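Local coordinates for protein inorganic pyrophosphatase (Shewanella sp. AS-11, PDB 6LL7) that probably hydrolyses inorganic diphosphate to two phosphates with the help of manganese ions, as a family II pyrophosphatase of the DHH phosphoesterase family, at residues A[7-12]-A[77-82]; A[13-18]-A[116-121]; A[69-74]-A[87-92]; A[73-78]-A[96-101]. One frame throughout, in Å; residues are numbered along the deposited sequence.

Contact 1: A[7-12]-A[77-82]. With MN (manganese (II) ion), chain E.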
loop_
_atom_site.group_PDB
_atom_site.type_symbol
_atom_site.label_atom_id
_atom_site.label_comp_id
_atom_site.label_asym_id
_atom_site.label_seq_id
_atom_site.Cartn_x
_atom_site.Cartn_y
_atom_site.Cartn_z
ATOM N N VAL A 7 11.701 1.737 -7.698
ATOM C CA VAL A 7 10.272 1.992 -8.009
ATOM C C VAL A 7 9.398 0.963 -7.292
ATOM O O VAL A 7 9.768 -0.221 -7.264
ATOM C CB VAL A 7 10.050 2.038 -9.534
ATOM C CG1 VAL A 7 10.274 0.679 -10.184
ATOM C CG2 VAL A 7 8.669 2.598 -9.873
ATOM N N GLY A 8 8.301 1.441 -6.703
ATOM C CA GLY A 8 7.289 0.611 -6.037
ATOM C C GLY A 8 6.195 0.186 -7.006
ATOM O O GLY A 8 6.408 0.270 -8.228
ATOM N N HIS A 9 5.059 -0.257 -6.466
ATOM C CA HIS A 9 3.961 -0.894 -7.238
ATOM C C HIS A 9 3.084 0.173 -7.913
ATOM O O HIS A 9 3.066 1.336 -7.466
ATOM C CB HIS A 9 3.120 -1.861 -6.370
ATOM C CG HIS A 9 2.598 -1.312 -5.080
ATOM N ND1 HIS A 9 1.757 -0.211 -5.008
ATOM C CD2 HIS A 9 2.764 -1.747 -3.806
ATOM C CE1 HIS A 9 1.464 0.041 -3.741
ATOM N NE2 HIS A 9 2.060 -0.902 -2.978
ATOM N N LYS A 10 2.410 -0.254 -8.985
ATOM C CA LYS A 10 1.261 0.434 -9.604
ATOM C C LYS A 10 0.324 0.878 -8.488
ATOM O O LYS A 10 0.169 0.094 -7.532
ATOM C CB LYS A 10 0.503 -0.502 -10.552
ATOM C CG LYS A 10 1.347 -1.072 -11.679
ATOM C CD LYS A 10 0.517 -1.533 -12.866
ATOM C CE LYS A 10 1.264 -1.326 -14.169
ATOM N NZ LYS A 10 0.897 -2.341 -15.177
ATOM N N ILE A 11 -0.278 2.062 -8.645
ATOM C CA ILE A 11 -1.133 2.726 -7.625
ATOM C C ILE A 11 -0.297 2.886 -6.357
ATOM O O ILE A 11 -0.593 2.328 -5.312
ATOM C CB ILE A 11 -2.468 1.970 -7.464
ATOM C CG1 ILE A 11 -3.128 1.798 -8.844
ATOM C CG2 ILE A 11 -3.381 2.683 -6.474
ATOM C CD1 ILE A 11 -4.563 1.337 -8.847
ATOM N N PRO A 12 0.816 3.640 -6.433
ATOM C CA PRO A 12 1.740 3.753 -5.305
ATOM C C PRO A 12 1.102 4.195 -3.984
ATOM O O PRO A 12 0.343 5.129 -3.969
ATOM C CB PRO A 12 2.747 4.822 -5.785
ATOM C CG PRO A 12 2.088 5.506 -6.950
ATOM C CD PRO A 12 1.240 4.432 -7.595
ATOM N N ILE A 77 4.645 -9.677 -10.999
ATOM C CA ILE A 77 4.640 -9.187 -12.404
ATOM C C ILE A 77 3.551 -8.116 -12.546
ATOM O O ILE A 77 3.884 -7.050 -13.095
ATOM C CB ILE A 77 4.465 -10.363 -13.388
ATOM C CG1 ILE A 77 5.674 -11.306 -13.344
ATOM C CG2 ILE A 77 4.179 -9.867 -14.804
ATOM C CD1 ILE A 77 5.515 -12.552 -14.187
ATOM N N THR A 78 2.312 -8.364 -12.073
ATOM C CA THR A 78 1.144 -7.474 -12.349
ATOM C C THR A 78 1.368 -6.110 -11.696
ATOM O O THR A 78 0.949 -5.111 -12.304
ATOM C CB THR A 78 -0.220 -8.037 -11.901
ATOM O OG1 THR A 78 -0.168 -8.449 -10.537
ATOM C CG2 THR A 78 -0.701 -9.199 -12.746
ATOM N N GLN A 79 2.017 -6.058 -10.524
ATOM C CA GLN A 79 2.284 -4.784 -9.803
ATOM C C GLN A 79 3.541 -4.093 -10.337
ATOM O O GLN A 79 3.775 -2.941 -9.958
ATOM C CB GLN A 79 2.374 -5.044 -8.301
ATOM C CG GLN A 79 1.004 -5.127 -7.642
ATOM C CD GLN A 79 1.124 -5.143 -6.141
ATOM O OE1 GLN A 79 0.945 -4.123 -5.472
ATOM N NE2 GLN A 79 1.438 -6.318 -5.612
ATOM N N ALA A 80 4.316 -4.763 -11.196
ATOM C CA ALA A 80 5.559 -4.235 -11.805
ATOM C C ALA A 80 5.217 -3.375 -13.017
ATOM O O ALA A 80 4.108 -3.463 -13.544
ATOM C CB ALA A 80 6.443 -5.386 -12.170
ATOM N N PRO A 81 6.170 -2.556 -13.520
ATOM C CA PRO A 81 5.993 -1.840 -14.785
ATOM C C PRO A 81 5.600 -2.790 -15.924
ATOM O O PRO A 81 6.004 -3.949 -15.868
ATOM C CB PRO A 81 7.375 -1.231 -15.055
ATOM C CG PRO A 81 7.961 -1.063 -13.691
ATOM C CD PRO A 81 7.471 -2.265 -12.905
ATOM N N ASP A 82 4.803 -2.325 -16.897
ATOM C CA ASP A 82 4.257 -3.216 -17.956
ATOM C C ASP A 82 5.398 -3.993 -18.611
ATOM O O ASP A 82 5.219 -5.196 -18.846
ATOM C CB ASP A 82 3.483 -2.440 -19.023
ATOM C CG ASP A 82 2.126 -1.944 -18.557
ATOM O OD1 ASP A 82 1.569 -2.556 -17.620
ATOM O OD2 ASP A 82 1.650 -0.935 -19.125
HETATM MN MN MN E . 2.121 -1.126 -0.742
HETATM O O HOH W 1 2.368 -2.974 -0.548
#

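Contact 2: A[13-18]-A[116-121]. Unlike the reference sequence in segment 116-121: Ser117 (reference Arg). With MN (manganese (II) ion), chain F; MN (manganese (II) ion), chain E.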
loop_
_atom_site.group_PDB
_atom_site.type_symbol
_atom_site.label_atom_id
_atom_site.label_comp_id
_atom_site.label_asym_id
_atom_site.label_seq_id
_atom_site.Cartn_x
_atom_site.Cartn_y
_atom_site.Cartn_z
ATOM N N ASP A 13 1.450 3.548 -2.885
ATOM C CA ASP A 13 1.069 3.975 -1.506
ATOM C C ASP A 13 2.265 4.687 -0.886
ATOM O O ASP A 13 3.276 4.810 -1.585
ATOM C CB ASP A 13 0.622 2.781 -0.662
ATOM C CG ASP A 13 1.610 1.630 -0.661
ATOM O OD1 ASP A 13 2.711 1.792 -1.229
ATOM O OD2 ASP A 13 1.249 0.581 -0.128
ATOM N N SER A 14 2.178 5.119 0.377
ATOM C CA SER A 14 3.300 5.812 1.059
ATOM C C SER A 14 4.565 4.942 1.077
ATOM O O SER A 14 5.664 5.501 0.773
ATOM C CB SER A 14 2.913 6.270 2.427
ATOM O OG SER A 14 2.015 7.369 2.335
ATOM N N ASP A 15 4.429 3.635 1.350
ATOM C CA ASP A 15 5.565 2.683 1.429
ATOM C C ASP A 15 6.341 2.703 0.112
ATOM O O ASP A 15 7.584 2.841 0.178
ATOM C CB ASP A 15 5.109 1.258 1.763
ATOM C CG ASP A 15 6.229 0.311 2.183
ATOM O OD1 ASP A 15 7.306 0.828 2.535
ATOM O OD2 ASP A 15 5.994 -0.928 2.200
ATOM N N SER A 16 5.652 2.523 -1.027
ATOM C CA SER A 16 6.265 2.498 -2.383
ATOM C C SER A 16 6.984 3.821 -2.684
ATOM O O SER A 16 8.065 3.754 -3.302
ATOM C CB SER A 16 5.258 2.204 -3.466
ATOM O OG SER A 16 4.577 0.961 -3.245
ATOM N N ILE A 17 6.424 4.984 -2.313
ATOM C CA ILE A 17 6.978 6.319 -2.695
ATOM C C ILE A 17 8.103 6.675 -1.711
ATOM O O ILE A 17 9.206 7.030 -2.172
ATOM C CB ILE A 17 5.871 7.392 -2.709
ATOM C CG1 ILE A 17 4.789 7.125 -3.758
ATOM C CG2 ILE A 17 6.473 8.776 -2.862
ATOM C CD1 ILE A 17 5.268 7.231 -5.194
ATOM N N CYS A 18 7.837 6.617 -0.397
ATOM C CA CYS A 18 8.825 6.957 0.665
ATOM C C CYS A 18 10.005 5.968 0.602
ATOM O O CYS A 18 11.139 6.368 0.885
ATOM C CB CYS A 18 8.149 6.975 2.041
ATOM S SG CYS A 18 6.922 8.300 2.273
ATOM N N CYS A 116 6.266 -3.555 6.749
ATOM C CA CYS A 116 6.651 -2.390 5.918
ATOM C C CYS A 116 8.050 -2.516 5.289
ATOM O O CYS A 116 9.040 -2.731 6.034
ATOM C CB CYS A 116 6.609 -1.130 6.764
ATOM S SG CYS A 116 6.580 0.385 5.781
ATOM N N SER A 117 8.138 -2.273 3.972
ATOM C CA SER A 117 9.400 -2.254 3.192
ATOM C C SER A 117 10.399 -1.284 3.842
ATOM O O SER A 117 11.606 -1.574 3.879
ATOM C CB SER A 117 9.156 -1.910 1.747
ATOM O OG SER A 117 8.071 -2.641 1.206
ATOM N N ASN A 118 9.901 -0.178 4.369
ATOM C CA ASN A 118 10.746 0.900 4.946
ATOM C C ASN A 118 11.424 0.375 6.223
ATOM O O ASN A 118 12.473 0.872 6.568
ATOM C CB ASN A 118 9.924 2.184 5.105
ATOM C CG ASN A 118 10.009 3.058 3.873
ATOM O OD1 ASN A 118 10.845 3.949 3.805
ATOM N ND2 ASN A 118 9.170 2.813 2.879
ATOM N N THR A 119 10.842 -0.616 6.892
ATOM C CA THR A 119 11.479 -1.297 8.053
ATOM C C THR A 119 12.736 -2.038 7.595
ATOM O O THR A 119 13.761 -1.952 8.301
ATOM C CB THR A 119 10.528 -2.272 8.742
ATOM O OG1 THR A 119 9.438 -1.468 9.194
ATOM C CG2 THR A 119 11.180 -3.034 9.880
ATOM N N VAL A 120 12.640 -2.723 6.452
ATOM C CA VAL A 120 13.778 -3.438 5.816
ATOM C C VAL A 120 14.821 -2.406 5.368
ATOM O O VAL A 120 16.022 -2.653 5.637
ATOM C CB VAL A 120 13.331 -4.290 4.627
ATOM C CG1 VAL A 120 14.509 -5.065 4.067
ATOM C CG2 VAL A 120 12.204 -5.240 4.999
ATOM N N ILE A 121 14.393 -1.303 4.731
ATOM C CA ILE A 121 15.308 -0.275 4.159
ATOM C C ILE A 121 16.105 0.328 5.319
ATOM O O ILE A 121 17.261 0.732 5.096
ATOM C CB ILE A 121 14.551 0.794 3.346
ATOM C CG1 ILE A 121 13.921 0.207 2.076
ATOM C CG2 ILE A 121 15.477 1.964 3.023
ATOM C CD1 ILE A 121 13.075 1.178 1.299
HETATM MN MN MN F . 4.240 -2.214 2.159
HETATM MN MN MN E . 2.121 -1.126 -0.742
HETATM O O HOH W 1 2.368 -2.974 -0.548
HETATM O O HOH W 2 1.872 -2.641 1.814
#

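Contact 3: A[69-74]-A[87-92]. With MN (manganese (II) ion), chain E; MN (manganese (II) ion), chain F.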
loop_
_atom_site.group_PDB
_atom_site.type_symbol
_atom_site.label_atom_id
_atom_site.label_comp_id
_atom_site.label_asym_id
_atom_site.label_seq_id
_atom_site.Cartn_x
_atom_site.Cartn_y
_atom_site.Cartn_z
ATOM N N VAL A 69 16.466 -1.634 -12.565
ATOM C CA VAL A 69 15.253 -1.395 -11.740
ATOM C C VAL A 69 15.481 -2.048 -10.375
ATOM O O VAL A 69 15.888 -3.227 -10.343
ATOM C CB VAL A 69 14.008 -1.954 -12.448
ATOM C CG1 VAL A 69 12.760 -1.857 -11.591
ATOM C CG2 VAL A 69 13.785 -1.269 -13.788
ATOM N N TYR A 70 15.273 -1.289 -9.302
ATOM C CA TYR A 70 15.209 -1.813 -7.919
ATOM C C TYR A 70 13.742 -1.768 -7.496
ATOM O O TYR A 70 13.177 -0.648 -7.374
ATOM C CB TYR A 70 16.122 -1.000 -6.998
ATOM C CG TYR A 70 16.629 -1.772 -5.806
ATOM C CD1 TYR A 70 15.754 -2.400 -4.932
ATOM C CD2 TYR A 70 17.995 -1.896 -5.564
ATOM C CE1 TYR A 70 16.220 -3.137 -3.853
ATOM C CE2 TYR A 70 18.475 -2.621 -4.487
ATOM C CZ TYR A 70 17.583 -3.244 -3.628
ATOM O OH TYR A 70 18.044 -3.967 -2.569
ATOM N N ILE A 71 13.142 -2.938 -7.308
ATOM C CA ILE A 71 11.692 -3.063 -6.983
ATOM C C ILE A 71 11.477 -2.847 -5.478
ATOM O O ILE A 71 12.226 -3.429 -4.695
ATOM C CB ILE A 71 11.170 -4.434 -7.423
ATOM C CG1 ILE A 71 11.320 -4.658 -8.935
ATOM C CG2 ILE A 71 9.728 -4.620 -6.963
ATOM C CD1 ILE A 71 10.192 -4.105 -9.765
ATOM N N VAL A 72 10.454 -2.077 -5.099
ATOM C CA VAL A 72 10.037 -1.859 -3.679
ATOM C C VAL A 72 8.598 -2.360 -3.461
ATOM O O VAL A 72 7.730 -2.039 -4.304
ATOM C CB VAL A 72 10.153 -0.377 -3.308
ATOM C CG1 VAL A 72 9.700 -0.124 -1.878
ATOM C CG2 VAL A 72 11.553 0.151 -3.539
ATOM N N ASP A 73 8.373 -3.134 -2.388
ATOM C CA ASP A 73 7.039 -3.333 -1.744
ATOM C C ASP A 73 6.152 -4.245 -2.597
ATOM O O ASP A 73 4.916 -4.146 -2.493
ATOM C CB ASP A 73 6.324 -1.984 -1.553
ATOM C CG ASP A 73 5.157 -1.968 -0.585
ATOM O OD1 ASP A 73 5.114 -2.834 0.308
ATOM O OD2 ASP A 73 4.305 -1.059 -0.736
ATOM N N HIS A 74 6.743 -5.069 -3.436
ATOM C CA HIS A 74 6.069 -6.231 -4.083
ATOM C C HIS A 74 7.136 -7.166 -4.678
ATOM O O HIS A 74 8.308 -6.780 -4.698
ATOM C CB HIS A 74 5.081 -5.749 -5.153
ATOM C CG HIS A 74 5.749 -5.130 -6.336
ATOM N ND1 HIS A 74 6.029 -5.864 -7.476
ATOM C CD2 HIS A 74 6.152 -3.862 -6.583
ATOM C CE1 HIS A 74 6.600 -5.078 -8.357
ATOM N NE2 HIS A 74 6.681 -3.847 -7.843
ATOM N N ALA A 87 13.345 -5.083 -18.777
ATOM C CA ALA A 87 14.286 -4.409 -17.851
ATOM C C ALA A 87 15.147 -5.469 -17.157
ATOM O O ALA A 87 14.946 -6.680 -17.406
ATOM C CB ALA A 87 13.546 -3.552 -16.864
ATOM N N THR A 88 16.129 -5.010 -16.385
ATOM C CA THR A 88 16.982 -5.839 -15.515
ATOM C C THR A 88 16.687 -5.425 -14.065
ATOM O O THR A 88 17.002 -4.288 -13.680
ATOM C CB THR A 88 18.454 -5.670 -15.913
ATOM O OG1 THR A 88 18.533 -5.978 -17.302
ATOM C CG2 THR A 88 19.398 -6.562 -15.138
ATOM N N ILE A 89 16.070 -6.327 -13.306
ATOM C CA ILE A 89 15.848 -6.178 -11.849
ATOM C C ILE A 89 17.212 -6.374 -11.167
ATOM O O ILE A 89 17.783 -7.460 -11.298
ATOM C CB ILE A 89 14.793 -7.182 -11.345
ATOM C CG1 ILE A 89 13.545 -7.215 -12.246
ATOM C CG2 ILE A 89 14.482 -6.868 -9.877
ATOM C CD1 ILE A 89 12.433 -8.124 -11.776
ATOM N N VAL A 90 17.744 -5.356 -10.502
ATOM C CA VAL A 90 19.054 -5.452 -9.787
ATOM C C VAL A 90 18.799 -5.607 -8.279
ATOM O O VAL A 90 19.726 -5.987 -7.552
ATOM C CB VAL A 90 19.971 -4.250 -10.099
ATOM C CG1 VAL A 90 20.360 -4.218 -11.573
ATOM C CG2 VAL A 90 19.379 -2.912 -9.682
ATOM N N GLY A 91 17.567 -5.388 -7.825
ATOM C CA GLY A 91 17.213 -5.434 -6.393
ATOM C C GLY A 91 15.734 -5.651 -6.191
ATOM O O GLY A 91 14.958 -5.250 -7.066
ATOM N N ILE A 92 15.363 -6.337 -5.116
ATOM C CA ILE A 92 13.983 -6.294 -4.565
ATOM C C ILE A 92 14.074 -6.065 -3.055
ATOM O O ILE A 92 14.783 -6.843 -2.398
ATOM C CB ILE A 92 13.177 -7.563 -4.853
ATOM C CG1 ILE A 92 13.007 -7.830 -6.352
ATOM C CG2 ILE A 92 11.826 -7.430 -4.148
ATOM C CD1 ILE A 92 12.512 -9.227 -6.662
HETATM MN MN MN E . 2.121 -1.126 -0.742
HETATM MN MN MN F . 4.240 -2.214 2.159
HETATM O O HOH W 1 2.368 -2.974 -0.548
HETATM O O HOH W 2 1.872 -2.641 1.814
#

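Contact 4: A[73-78]-A[96-101]. With MN (manganese (II) ion), chain E; MN (manganese (II) ion), chain F; CA (calcium ion), chain G.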
loop_
_atom_site.group_PDB
_atom_site.type_symbol
_atom_site.label_atom_id
_atom_site.label_comp_id
_atom_site.label_asym_id
_atom_site.label_seq_id
_atom_site.Cartn_x
_atom_site.Cartn_y
_atom_site.Cartn_z
ATOM N N ASP A 73 8.373 -3.134 -2.388
ATOM C CA ASP A 73 7.039 -3.333 -1.744
ATOM C C ASP A 73 6.152 -4.245 -2.597
ATOM O O ASP A 73 4.916 -4.146 -2.493
ATOM C CB ASP A 73 6.324 -1.984 -1.553
ATOM C CG ASP A 73 5.157 -1.968 -0.585
ATOM O OD1 ASP A 73 5.114 -2.834 0.308
ATOM O OD2 ASP A 73 4.305 -1.059 -0.736
ATOM N N HIS A 74 6.743 -5.069 -3.436
ATOM C CA HIS A 74 6.069 -6.231 -4.083
ATOM C C HIS A 74 7.136 -7.166 -4.678
ATOM O O HIS A 74 8.308 -6.780 -4.698
ATOM C CB HIS A 74 5.081 -5.749 -5.153
ATOM C CG HIS A 74 5.749 -5.130 -6.336
ATOM N ND1 HIS A 74 6.029 -5.864 -7.476
ATOM C CD2 HIS A 74 6.152 -3.862 -6.583
ATOM C CE1 HIS A 74 6.600 -5.078 -8.357
ATOM N NE2 HIS A 74 6.681 -3.847 -7.843
ATOM N N SER A 75 6.728 -8.342 -5.144
ATOM C CA SER A 75 7.558 -9.223 -5.996
ATOM C C SER A 75 6.664 -9.874 -7.057
ATOM O O SER A 75 6.882 -11.058 -7.358
ATOM C CB SER A 75 8.329 -10.236 -5.170
ATOM O OG SER A 75 7.471 -11.050 -4.374
ATOM N N GLU A 76 5.712 -9.099 -7.590
ATOM C CA GLU A 76 4.673 -9.559 -8.556
ATOM C C GLU A 76 4.903 -8.913 -9.931
ATOM O O GLU A 76 5.247 -7.710 -9.985
ATOM C CB GLU A 76 3.264 -9.186 -8.089
ATOM C CG GLU A 76 2.919 -9.642 -6.682
ATOM C CD GLU A 76 2.782 -11.148 -6.527
ATOM O OE1 GLU A 76 2.366 -11.831 -7.515
ATOM O OE2 GLU A 76 3.092 -11.647 -5.413
ATOM N N ILE A 77 4.645 -9.677 -10.999
ATOM C CA ILE A 77 4.640 -9.187 -12.404
ATOM C C ILE A 77 3.551 -8.116 -12.546
ATOM O O ILE A 77 3.884 -7.050 -13.095
ATOM C CB ILE A 77 4.465 -10.363 -13.388
ATOM C CG1 ILE A 77 5.674 -11.306 -13.344
ATOM C CG2 ILE A 77 4.179 -9.867 -14.804
ATOM C CD1 ILE A 77 5.515 -12.552 -14.187
ATOM N N THR A 78 2.312 -8.364 -12.073
ATOM C CA THR A 78 1.144 -7.474 -12.349
ATOM C C THR A 78 1.368 -6.110 -11.696
ATOM O O THR A 78 0.949 -5.111 -12.304
ATOM C CB THR A 78 -0.220 -8.037 -11.901
ATOM O OG1 THR A 78 -0.168 -8.449 -10.537
ATOM C CG2 THR A 78 -0.701 -9.199 -12.746
ATOM N N HIS A 96 6.352 -8.929 1.510
ATOM C CA HIS A 96 5.251 -9.816 1.058
ATOM C C HIS A 96 5.782 -11.216 0.755
ATOM O O HIS A 96 7.018 -11.413 0.721
ATOM C CB HIS A 96 4.558 -9.252 -0.179
ATOM C CG HIS A 96 3.875 -7.954 0.088
ATOM N ND1 HIS A 96 4.497 -6.729 -0.123
ATOM C CD2 HIS A 96 2.638 -7.685 0.571
ATOM C CE1 HIS A 96 3.672 -5.768 0.229
ATOM N NE2 HIS A 96 2.513 -6.332 0.634
ATOM N N LYS A 97 4.836 -12.120 0.511
ATOM C CA LYS A 97 5.036 -13.444 -0.117
ATOM C C LYS A 97 5.848 -13.268 -1.405
ATOM O O LYS A 97 5.817 -12.187 -2.015
ATOM C CB LYS A 97 3.678 -14.122 -0.340
ATOM C CG LYS A 97 2.800 -13.525 -1.439
ATOM C CD LYS A 97 1.509 -14.322 -1.645
ATOM C CE LYS A 97 0.747 -13.944 -2.898
ATOM N NZ LYS A 97 1.629 -13.954 -4.099
ATOM N N LEU A 98 6.606 -14.297 -1.769
ATOM C CA LEU A 98 7.458 -14.268 -2.976
ATOM C C LEU A 98 6.565 -14.577 -4.188
ATOM O O LEU A 98 6.017 -15.693 -4.259
ATOM C CB LEU A 98 8.611 -15.267 -2.822
ATOM C CG LEU A 98 9.575 -15.318 -4.009
ATOM C CD1 LEU A 98 10.306 -13.999 -4.164
ATOM C CD2 LEU A 98 10.521 -16.484 -3.896
ATOM N N GLY A 99 6.428 -13.596 -5.085
ATOM C CA GLY A 99 5.585 -13.691 -6.285
ATOM C C GLY A 99 6.381 -14.145 -7.483
ATOM O O GLY A 99 7.475 -14.715 -7.297
ATOM N N ASP A 100 5.869 -13.845 -8.677
ATOM C CA ASP A 100 6.272 -14.525 -9.931
ATOM C C ASP A 100 7.343 -13.694 -10.648
ATOM O O ASP A 100 7.730 -14.071 -11.781
ATOM C CB ASP A 100 5.033 -14.862 -10.779
ATOM C CG ASP A 100 4.068 -13.710 -11.034
ATOM O OD1 ASP A 100 4.336 -12.583 -10.557
ATOM O OD2 ASP A 100 3.044 -13.961 -11.714
ATOM N N LEU A 101 7.853 -12.632 -10.028
ATOM C CA LEU A 101 9.049 -11.945 -10.591
ATOM C C LEU A 101 10.181 -12.965 -10.632
ATOM O O LEU A 101 10.219 -13.858 -9.737
ATOM C CB LEU A 101 9.454 -10.719 -9.779
ATOM C CG LEU A 101 8.660 -9.441 -10.043
ATOM C CD1 LEU A 101 9.236 -8.307 -9.216
ATOM C CD2 LEU A 101 8.669 -9.074 -11.517
HETATM MN MN MN E . 2.121 -1.126 -0.742
HETATM MN MN MN F . 4.240 -2.214 2.159
HETATM CA CA CA G . 9.707 -16.176 -8.214
HETATM O O HOH W 3 8.266 -10.346 -1.960
HETATM O O HOH W 4 1.786 -11.004 -10.905
HETATM O O HOH W 1 2.368 -2.974 -0.548
HETATM O O HOH W 2 1.872 -2.641 1.814
#

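Contact 1: A[7-12]-A[77-82]
Lys10 meets the 77-82 loop at both its ends. Its backbone N donates to Gln79 O over 3.2 Å in a nearly straight bond (166°), and its NZ forms a salt bridge with Asp82 OD1, on the syn side but tilted out of the carboxylate plane, the modelled 2.5 Å being short and so doubtful in detail. Between these ends the chain bends at chi3 and chi4, carrying CD to 3.6 Å from Thr78 O and CE past Ala80 O. A long aliphatic chain with a charged tip suits this row of carbonyls. Without it, as with an alanine here, Asp82 would probably lose its positive mate and the carbonyls their cover. His9 and Gln79 run the same way, with Gln79 OE1 3.3 Å from His9 CB and the ring and amide planes 25° apart. His9 ND1 donates to Lys10 O at 3.0 Å in a bent bond, from above the carbonyl plane, which helps to set the ring's rotation, with NE2 on a manganese ion. Asp13 and Asp73 bind the same ion. The type I turn from Ile77 to Ala80 lies between strands 68-72 and 88-94, against the loop leading from strand 4-7 into helix 14-29.

Contact 2: A[13-18]-A[116-121]
Asp15 is held by hydrogen bonds from the start of helix 117-128 through both carboxylate oxygens. OD1 takes a bond from Asn118 ND2 at 2.7 Å, nearly along its C-O axis and in the plane of the amide, with a weak one from Asn118 N. OD2 accepts from Ser117 N at 3.1 Å on the syn side and from Ser117 OG at 2.9 Å, the hydroxyl coming from above the carboxylate plane. Ser117 differs from the reference sequence. Asp15 swings toward that helix because its CG stands opposite the backbone N (chi1 -166°). Asn118 OD1 is buried without a partner. Were Asn118 an alanine, Asp15 OD1 would probably keep only the weak backbone bond among these donors, with a gap where the amide lay. Among the metal bonds, Asp15 OD2 binds one manganese ion at 2.2 Å and Asp13 OD2 the other at 2.0 Å. Capping bonds order both helix starts: Ser16 N donates to Asp13 OD1, joined from the opposite face by Ser16 OG, while Cys116 SG weakly accepts from Asn118 N. In Asp13 one oxygen takes the metal and the other the cap; in Asp15 OD2 serves metal and Ser117 together. Both aspartates belong, with His9, to the metal-binding motif that opens a DHH-family active site.

Contact 3: A[69-74]-A[87-92]
Val69, Tyr70 and Ile71 pair in parallel with Ile89, Gly91 and Ile92, the strand axes 4.5 Å apart at 25°, and a beta bulge shifts the register by one residue between the first two pairs. Backbone bonds run from Val69 N to Thr88 O, from Val90 N to Val69 O at 2.8 Å, and from Ile71 N to Gly91 O at 2.9 Å.

Tyr70 lies over Gly91. Its CG stands anti to the backbone N (chi1 -153°), so that the ring folds across the neighbouring strand and Gly91 CA comes 3.4 Å from the ring centroid, only 5° off the normal, a CH-pi contact over the face. A side chain on Gly91 would run into Tyr70 CE2, which is consistent with a glycine at this place. The phenol OH is bonded to Glu108 OE1, on strand 108-111 beyond strand 88-94.

The other face of the sheet is aliphatic. Val69 CG2 touches Ala87 CB at 3.8 Å, Ile71 CG1 meets Ile89 CG2 at 4.0 Å, and Ile71 CB rests against Ile92 CG1. Branched residues suit these extended backbones and fill the surface between strands. Ile92 CG2 lies 3.6 Å from His74 O, while Ile71 CG2 sits over one face of the His74 ring, offset toward its rim.

Just past the strand, Asp73 turns its carboxylate onto the metals: OD1 binds one manganese ion at 2.1 Å and OD2 the other. The chemistry is therefore divided, with apolar contacts and backbone bonds fixing the strands and a bridging carboxylate at the C-terminal end of strand 68-72 delivering charge to the paired ions.

Contact 4: A[73-78]-A[96-101]
Ser75 reaches into the bend of 96-101. Its CB lies 3.9 Å from Gly99 N. OG, placed between the backbone N and carbonyl carbon (chi1 58°), accepts from Gly99 N at 2.8 Å in an almost straight bond (165°). OG also meets a water, which lies 3.1 Å from Lys97 O. A small hydroxyl fits this inner bend, and Ser75 O adds a bond from Leu101 N, which approaches from above the carbonyl plane.

Glu76 turns at chi2 so that OE2 forms a salt bridge with Lys97 NZ at 3.0 Å, the two chains crossing nearly at a right angle. The same oxygen lies 3.3 Å from Gly99 CA, where a side chain would collide with it. Asp100 OD1 receives Ile77 N at 3.0 Å on its syn side, and a water links it to Thr78 N. At the inner end, Asp73 OD1 lies in plane at the edge of the His96 ring, 3.3 Å from CE1; His96 ND1 itself is bonded to Asp94.

Backbone polar groups are thus shared between the loops, while Gly99 O and Leu101 O bind a calcium ion, and the Lys97 ammonium probably offsets some of the negative charge of Glu76 beside Asp100.

Overall arrangement
All four contacts lie in the DHH part of the chain. Contacts 1, 2 and 3 bring His9, Asp13 and Asp73 to one manganese ion, and Asp15 and Asp73 to the other, with His95 and Asp147 completing the second set; the paired ions mark the active site. Asp73 belongs to both contact 3 and contact 4, and its OD1 lies 2.8 Å from Asp15 OD2 of contact 2, which the shared manganese probably makes tolerable. Contact 1 bonds to strand 68-72 through Val7 N to Tyr70 O at 2.8 Å. Contacts 3 and 4 meet where Ile89 CD1 lies 3.9 Å from Leu101 CD2, and contact 4 joins this apolar side to the separate calcium site.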